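TssK (Serratia sp. FS14, PDB 5Y0E) probably serves as a baseplate component of the bacterial type VI secretion system, a contractile machine that delivers effectors into neighbouring cells. Local coordinates at residues 52-55 / 56-59. Numbering follows the deposited sequence.
Sequences QTLL and RQGK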
ATOM      1  N   GLN A  52      14.398 -18.053  25.257  1.00 63.37           N
ATOM      2  CA  GLN A  52      15.713 -18.466  24.803  1.00 63.05           C
ATOM      3  C   GLN A  52      16.438 -19.266  25.872  1.00 66.73           C
ATOM      4  O   GLN A  52      17.155 -20.222  25.560  1.00 67.79           O
ATOM      5  CB  GLN A  52      16.515 -17.233  24.418  1.00 63.46           C
ATOM      6  CG  GLN A  52      15.945 -16.519  23.234  1.00 64.59           C
ATOM      7  CD  GLN A  52      16.293 -17.225  21.949  1.00 69.60           C
ATOM      8  OE1 GLN A  52      17.359 -17.836  21.833  1.00 66.00           O
ATOM      9  NE2 GLN A  52      15.392 -17.157  20.972  1.00 69.97           N
ATOM     10  N   THR A  53      16.259 -18.877  27.136  1.00 65.49           N
ATOM     11  CA  THR A  53      16.922 -19.563  28.234  1.00 63.82           C
ATOM     12  C   THR A  53      16.607 -21.052  28.228  1.00 62.97           C
ATOM     13  O   THR A  53      17.495 -21.878  28.434  1.00 66.93           O
ATOM     14  CB  THR A  53      16.507 -18.932  29.559  1.00 65.38           C
ATOM     15  OG1 THR A  53      15.225 -19.435  29.936  1.00 70.81           O
ATOM     16  CG2 THR A  53      16.398 -17.431  29.417  1.00 67.75           C
ATOM     17  N   LEU A  54      15.359 -21.419  27.977  1.00 60.77           N
ATOM     18  CA  LEU A  54      15.036 -22.837  27.941  1.00 60.89           C
ATOM     19  C   LEU A  54      15.486 -23.518  26.666  1.00 62.65           C
ATOM     20  O   LEU A  54      15.441 -24.747  26.595  1.00 65.14           O
ATOM     21  CB  LEU A  54      13.539 -23.055  28.112  1.00 62.88           C
ATOM     22  CG  LEU A  54      13.124 -23.699  29.434  1.00 62.14           C
ATOM     23  CD1 LEU A  54      13.320 -22.746  30.577  1.00 63.17           C
ATOM     24  CD2 LEU A  54      11.685 -24.144  29.366  1.00 61.34           C
ATOM     25  N   LEU A  55      15.895 -22.763  25.652  1.00 63.88           N
ATOM     26  CA  LEU A  55      16.420 -23.405  24.460  1.00 60.94           C
ATOM     27  C   LEU A  55      17.593 -24.285  24.804  1.00 64.49           C
ATOM     28  O   LEU A  55      17.860 -25.271  24.116  1.00 65.90           O
ATOM     29  CB  LEU A  55      16.851 -22.367  23.445  1.00 59.77           C
ATOM     30  CG  LEU A  55      15.695 -21.886  22.609  1.00 58.83           C
ATOM     31  CD1 LEU A  55      16.197 -20.832  21.689  1.00 61.09           C
ATOM     32  CD2 LEU A  55      15.145 -23.054  21.847  1.00 56.34           C
ATOM     33  N   ARG A  56      18.283 -23.955  25.878  1.00 66.86           N
ATOM     34  CA  ARG A  56      19.502 -24.637  26.251  1.00 66.08           C
ATOM     35  C   ARG A  56      19.252 -25.972  26.906  1.00 66.70           C
ATOM     36  O   ARG A  56      20.202 -26.598  27.371  1.00 72.90           O
ATOM     37  CB  ARG A  56      20.302 -23.749  27.180  1.00 67.29           C
ATOM     38  CG  ARG A  56      20.161 -22.307  26.782  1.00 72.06           C
ATOM     39  CD  ARG A  56      21.185 -21.437  27.438  1.00 73.08           C
ATOM     40  NE  ARG A  56      21.006 -21.375  28.878  1.00 74.49           N
ATOM     41  CZ  ARG A  56      21.221 -20.278  29.598  1.00 84.40           C
ATOM     42  NH1 ARG A  56      21.605 -19.159  28.997  1.00 84.42           N
ATOM     43  NH2 ARG A  56      21.042 -20.291  30.915  1.00 84.50           N
ATOM     44  N   GLN A  57      18.018 -26.437  26.954  1.00 64.84           N
ATOM     45  CA  GLN A  57      17.762 -27.740  27.547  1.00 61.86           C
ATOM     46  C   GLN A  57      16.927 -28.609  26.625  1.00 64.38           C
ATOM     47  O   GLN A  57      16.241 -29.522  27.080  1.00 66.86           O
ATOM     48  CB  GLN A  57      17.081 -27.594  28.900  1.00 67.47           C
ATOM     49  CG  GLN A  57      17.393 -26.290  29.573  1.00 67.18           C
ATOM     50  CD  GLN A  57      16.542 -26.070  30.811  1.00 74.38           C
ATOM     51  OE1 GLN A  57      15.642 -26.858  31.100  1.00 80.56           O
ATOM     52  NE2 GLN A  57      16.805 -24.984  31.539  1.00 69.57           N
ATOM     53  N   GLY A  58      16.977 -28.341  25.328  1.00 64.14           N
ATOM     54  CA  GLY A  58      16.193 -29.138  24.423  1.00 63.86           C
ATOM     55  C   GLY A  58      14.722 -28.880  24.523  1.00 62.07           C
ATOM     56  O   GLY A  58      13.925 -29.736  24.147  1.00 62.20           O
ATOM     57  N   LYS A  59      14.341 -27.714  25.015  1.00 60.45           N
ATOM     58  CA  LYS A  59      12.943 -27.366  25.197  1.00 60.99           C
ATOM     59  C   LYS A  59      12.600 -26.160  24.338  1.00 58.90           C
ATOM     60  O   LYS A  59      13.343 -25.172  24.311  1.00 57.53           O
ATOM     61  CB  LYS A  59      12.639 -27.082  26.676  1.00 65.22           C
ATOM     62  CG  LYS A  59      12.619 -28.341  27.561  1.00 68.10           C
ATOM     63  CD  LYS A  59      12.463 -28.004  29.031  1.00 67.36           C
ATOM     64  CE  LYS A  59      12.759 -29.205  29.928  1.00 72.37           C
ATOM     65  NZ  LYS A  59      11.684 -30.231  29.932  1.00 70.13           N
TER
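Arg56 runs its side chain past the carbonyl oxygen of Thr53, CG and NE doing the touching, and the turn it belongs to illustrates how i to i+3 bonding can coil a short loop. Arg56 N gives Thr53 O a weak hydrogen bond of 3.4 Å, while Arg56 CG comes within 3.2 Å of Thr53 O. A bend at chi3 (-66°) keeps NE near that carbonyl too, the guanidinium standing oblique to it. Next, Gln57 N bonds Leu54 O at 3.1 Å, the strongest of the three bonds across the segments. Gly58, with phi 71°, has left-handed backbone angles where the coil gives way to strand 59-60; Gly58 N makes a weak 3.4 Å bond to Leu55 O. Lys59 then lays its aliphatic part obliquely across Leu54, Lys59 CD lying 4.0 Å from Leu54 CD2, and its carbonyl O accepts a CA-H...O contact from Leu55. The buried Leu55 packs against Leu180 and Leu182 of strand 180-182. At the start of the coil, Asp51 OD2 accepts hydrogen bonds from Leu54 N and Thr53 OG1, and Leu55 N bonds Gln52 O at 2.8 Å. Four successive i to i+3 bonds, two of them weak, ended by a positive-phi glycine are characteristic of a short 3-10-like turn, here linking strands 44-50 and 59-60.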